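PDB 6RWC: chicken beta-microseminoprotein-like 3 from Gallus gallus, which is of unknown function but belongs to the beta-microseminoprotein (PSP-94) family of small disulfide-rich proteins and occurs in chicken egg white. Local coordinates for residues A[55-60]-A[78-83]; A[10-15]-A[33-38]. One frame throughout, in Å; residues are numbered along the deposited sequence.

Contact 1. Residues A[55-60]-A[78-83]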
# COMPACT_ATOMS: atom_id res chain seq x y z
N VAL A 55 -11.35 18.20 -11.58
CA VAL A 55 -11.12 19.25 -12.58
C VAL A 55 -10.07 20.24 -12.10
O VAL A 55 -9.21 20.67 -12.87
CB VAL A 55 -12.45 19.95 -12.91
CG1 VAL A 55 -12.25 20.98 -14.00
CG2 VAL A 55 -13.51 18.92 -13.33
N ASN A 56 -10.13 20.62 -10.82
CA ASN A 56 -9.19 21.58 -10.26
C ASN A 56 -8.20 20.95 -9.29
O ASN A 56 -7.31 21.65 -8.80
CB ASN A 56 -9.96 22.70 -9.55
CG ASN A 56 -11.00 23.35 -10.44
OD1 ASN A 56 -10.67 24.01 -11.42
ND2 ASN A 56 -12.27 23.16 -10.10
N CYS A 57 -8.32 19.65 -9.02
CA CYS A 57 -7.43 18.96 -8.11
C CYS A 57 -6.80 17.75 -8.81
O CYS A 57 -7.33 17.24 -9.80
CB CYS A 57 -8.17 18.51 -6.83
SG CYS A 57 -9.07 19.84 -6.00
N VAL A 58 -5.65 17.33 -8.29
CA VAL A 58 -4.90 16.21 -8.85
C VAL A 58 -4.25 15.45 -7.70
O VAL A 58 -3.84 16.04 -6.70
CB VAL A 58 -3.85 16.70 -9.87
CG1 VAL A 58 -2.84 17.63 -9.21
CG2 VAL A 58 -3.15 15.51 -10.54
N GLY A 59 -4.19 14.13 -7.84
CA GLY A 59 -3.56 13.30 -6.83
C GLY A 59 -2.06 13.24 -7.04
O GLY A 59 -1.58 12.98 -8.15
N LEU A 60 -1.31 13.48 -5.97
CA LEU A 60 0.15 13.37 -5.98
C LEU A 60 0.54 12.11 -5.23
O LEU A 60 0.23 11.96 -4.04
CB LEU A 60 0.80 14.60 -5.34
CG LEU A 60 1.26 15.72 -6.26
CD1 LEU A 60 0.13 16.22 -7.15
CD2 LEU A 60 1.84 16.87 -5.45
N ILE A 78 -1.60 23.29 -1.43
CA ILE A 78 -2.93 23.33 -0.83
C ILE A 78 -3.63 22.01 -1.12
O ILE A 78 -3.79 21.63 -2.29
CB ILE A 78 -3.74 24.52 -1.37
CG1 ILE A 78 -3.02 25.84 -1.09
CG2 ILE A 78 -5.13 24.53 -0.75
CD1 ILE A 78 -3.76 27.06 -1.59
N SER A 79 -4.05 21.32 -0.07
CA SER A 79 -4.77 20.07 -0.24
C SER A 79 -6.24 20.34 -0.55
O SER A 79 -6.82 21.33 -0.09
CB SER A 79 -4.66 19.20 1.02
OG SER A 79 -3.31 18.92 1.33
N CYS A 80 -6.83 19.46 -1.35
CA CYS A 80 -8.25 19.56 -1.66
C CYS A 80 -9.07 18.70 -0.71
O CYS A 80 -8.58 17.71 -0.16
CB CYS A 80 -8.52 19.14 -3.11
SG CYS A 80 -7.93 20.28 -4.37
N LYS A 81 -10.32 19.09 -0.52
CA LYS A 81 -11.24 18.29 0.27
C LYS A 81 -11.56 17.00 -0.47
O LYS A 81 -11.93 17.02 -1.65
CB LYS A 81 -12.52 19.07 0.55
CG LYS A 81 -13.59 18.27 1.29
CD LYS A 81 -13.12 17.86 2.68
CE LYS A 81 -14.22 17.12 3.44
NZ LYS A 81 -13.78 16.74 4.81
N VAL A 82 -11.40 15.87 0.21
CA VAL A 82 -11.72 14.56 -0.34
C VAL A 82 -12.77 13.91 0.55
O VAL A 82 -12.63 13.89 1.78
CB VAL A 82 -10.47 13.66 -0.45
CG1 VAL A 82 -10.83 12.32 -1.05
CG2 VAL A 82 -9.39 14.35 -1.28
N TYR A 83 -13.83 13.40 -0.07
CA TYR A 83 -14.90 12.74 0.64
C TYR A 83 -14.70 11.23 0.61
O TYR A 83 -14.23 10.66 -0.38
CB TYR A 83 -16.26 13.11 0.05
CG TYR A 83 -16.51 14.60 0.02
CD1 TYR A 83 -17.01 15.26 1.14
CD2 TYR A 83 -16.26 15.35 -1.12
CE1 TYR A 83 -17.25 16.62 1.12
CE2 TYR A 83 -16.49 16.71 -1.14
CZ TYR A 83 -16.99 17.34 -0.02
OH TYR A 83 -17.22 18.70 -0.05

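Contact 2. Residues A[10-15]-A[33-38]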
# COMPACT_ATOMS: atom_id res chain seq x y z
N TYR A 10 8.85 -23.72 7.56
CA TYR A 10 9.85 -22.87 8.20
C TYR A 10 9.54 -21.38 8.09
O TYR A 10 10.24 -20.57 8.70
CB TYR A 10 11.24 -23.13 7.61
CG TYR A 10 11.71 -24.56 7.74
CD1 TYR A 10 11.63 -25.44 6.67
CD2 TYR A 10 12.21 -25.04 8.95
CE1 TYR A 10 12.05 -26.76 6.79
CE2 TYR A 10 12.63 -26.35 9.08
CZ TYR A 10 12.55 -27.20 8.00
OH TYR A 10 12.97 -28.51 8.13
N GLY A 11 8.52 -21.01 7.34
CA GLY A 11 8.16 -19.62 7.17
C GLY A 11 7.47 -19.42 5.83
O GLY A 11 6.92 -20.35 5.26
N CYS A 12 7.52 -18.18 5.35
CA CYS A 12 6.91 -17.79 4.08
C CYS A 12 7.99 -17.61 3.03
O CYS A 12 8.82 -16.70 3.14
CB CYS A 12 6.08 -16.52 4.24
SG CYS A 12 4.84 -16.61 5.55
N ILE A 13 7.99 -18.47 2.02
CA ILE A 13 8.97 -18.41 0.94
C ILE A 13 8.39 -17.56 -0.19
O ILE A 13 7.37 -17.92 -0.78
CB ILE A 13 9.34 -19.81 0.45
CG1 ILE A 13 9.84 -20.67 1.61
CG2 ILE A 13 10.38 -19.72 -0.66
CD1 ILE A 13 10.14 -22.11 1.23
N SER A 14 9.04 -16.44 -0.48
CA SER A 14 8.56 -15.49 -1.49
C SER A 14 9.70 -15.20 -2.44
O SER A 14 10.45 -14.23 -2.27
CB SER A 14 8.02 -14.22 -0.84
OG SER A 14 7.58 -13.30 -1.82
N ASN A 15 9.83 -16.05 -3.46
CA ASN A 15 10.80 -15.88 -4.52
C ASN A 15 12.22 -15.81 -3.95
O ASN A 15 12.83 -14.74 -3.84
CB ASN A 15 10.46 -14.65 -5.36
CG ASN A 15 9.04 -14.69 -5.90
OD1 ASN A 15 8.18 -13.91 -5.49
ND2 ASN A 15 8.79 -15.62 -6.81
N CYS A 33 3.34 -6.80 3.84
CA CYS A 33 3.18 -8.24 4.00
C CYS A 33 3.48 -8.65 5.43
O CYS A 33 4.31 -8.04 6.12
CB CYS A 33 4.11 -8.99 3.05
SG CYS A 33 3.88 -8.66 1.29
N LYS A 34 2.81 -9.70 5.88
CA LYS A 34 3.10 -10.34 7.15
C LYS A 34 3.10 -11.85 6.96
O LYS A 34 2.19 -12.40 6.32
CB LYS A 34 2.10 -9.95 8.24
CG LYS A 34 2.43 -10.54 9.60
CD LYS A 34 1.64 -9.87 10.71
CE LYS A 34 2.12 -10.35 12.08
NZ LYS A 34 1.40 -9.67 13.19
N CYS A 35 4.11 -12.51 7.51
CA CYS A 35 4.22 -13.96 7.45
C CYS A 35 3.52 -14.56 8.67
O CYS A 35 4.05 -14.50 9.78
CB CYS A 35 5.68 -14.39 7.39
SG CYS A 35 5.89 -16.16 7.23
N LYS A 36 2.34 -15.12 8.45
CA LYS A 36 1.58 -15.78 9.50
C LYS A 36 1.70 -17.29 9.35
O LYS A 36 2.10 -17.80 8.29
CB LYS A 36 0.10 -15.36 9.46
CG LYS A 36 -0.11 -13.86 9.59
CD LYS A 36 0.21 -13.38 11.00
CE LYS A 36 -0.83 -13.86 12.00
NZ LYS A 36 -0.51 -13.44 13.39
N MET A 37 1.36 -18.00 10.42
CA MET A 37 1.53 -19.45 10.44
C MET A 37 0.74 -20.13 9.32
O MET A 37 1.19 -21.12 8.75
CB MET A 37 1.11 -20.01 11.80
CG MET A 37 2.02 -19.62 12.94
SD MET A 37 2.83 -21.06 13.67
CE MET A 37 3.48 -20.36 15.18
N ASN A 38 -0.44 -19.60 9.01
CA ASN A 38 -1.25 -20.20 7.95
C ASN A 38 -0.74 -19.82 6.56
O ASN A 38 -0.64 -20.69 5.68
CB ASN A 38 -2.72 -19.79 8.11
CG ASN A 38 -3.45 -20.64 9.12
OD1 ASN A 38 -3.99 -20.13 10.10
ND2 ASN A 38 -3.46 -21.95 8.90

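Contact 1. Residues A[55-60]-A[78-83]
Cys57 and Cys80 make up the whole of the contact between 55-60 and 78-83, and the S-S bond of their disulfide is the direct link. Along the side chain of Cys57, CB leaves the backbone toward the facing segment; the S-S bond fixes it 3.0 Å from Cys80 SG, one bond angle away, while the two methylenes, Cys57 CB and Cys80 CB, stay 3.8 Å apart. Its tip, Cys57 SG, is bonded to Cys80 SG at 2.0 Å. Both residues turn the sulfur opposite their own carbonyl carbon and beside their own backbone N, with chi1 -53° in Cys57 and -71° in Cys80. The torsion about the S-S bond is -88°, a left-handed bridge close to the relaxed quarter turn, and it leaves Cys57 CA and Cys80 CA 6.5 Å apart. No hydrogen bond runs directly between the two segments.

Strand 67-72 shares backbone hydrogen bonds with both segments: Val71 and Arg69 pair with Val58 and Leu60, whereas Lys72 and Val70 pair with Ile78 and Cys80. The cystine therefore spans from strand 57-62 to the irregular 78-83 segment, both held to strand 67-72 by their backbones, with Cys57 resting on Val70 of that strand and on Tyr52 of the preceding loop.

Contact 2. Residues A[10-15]-A[33-38]
Cys12 overlaps Cys35 through its last two atoms: Cys12 CB sits 3.8 Å from Cys35 CB, and Cys12 SG is bonded to Cys35 SG at 2.0 Å. The two ends of this disulfide are set differently. In Cys12 the sulfur lies opposite the carbonyl carbon, but in Cys35 it swings round to stand beside that carbon, opposite the backbone N (chi1 -177°). With a torsion of 92° about the S-S bond the bridge is right-handed and near its relaxed value, and Cys12 CA comes within 5.8 Å of Cys35 CA.

The backbone closes in around the sulfurs. Gly11 C approaches Cys35 SG to 3.9 Å; at the extended backbone angles of Gly11, with a positive phi of 153°, a CB would collide with the carbonyl O of Tyr10, which explains a residue without a side chain just before the half-cystine. Lys36 O lies 4.1 Å from Cys12 SG, a loose contact, while the CB atoms of Lys34 and Lys36 point away from 10-15 and both NZ atoms hydrogen-bond to one oxygen of a pentaethylene glycol, probably from the crystallisation liquor.

Neither segment hydrogen-bonds to the other: Cys12 pairs with Tyr19 in the small 12-14/17-19 hairpin, and Cys35 with Gly22 and Ala23. The joint is thus covalent and apolar, holding the hairpin to strand 31-35 of the four-stranded sheet, and the burial of both cysteines probably shields the bond from reducing agents in solution.

How the contacts relate
The two contacts follow one another along the chain, 10-15/33-38 closing before 55-60/78-83 opens, and they share no strand or sheet. Their centres are 38 Å apart, on opposite sides of the chain's centre, and their nearest atoms remain about 21 Å apart. Contact 2 belongs to the N-terminal half, with its four-stranded sheet and small hairpin; contact 1 belongs to the C-terminal half, built on the 57-62/67-72 hairpin. Each closes a loop of the same length, 23 positions from cysteine to cysteine. This wide separation is consistent with an elongated protein in which each contact holds one half together internally, while the Cys30-Cys66 disulfide links the halves.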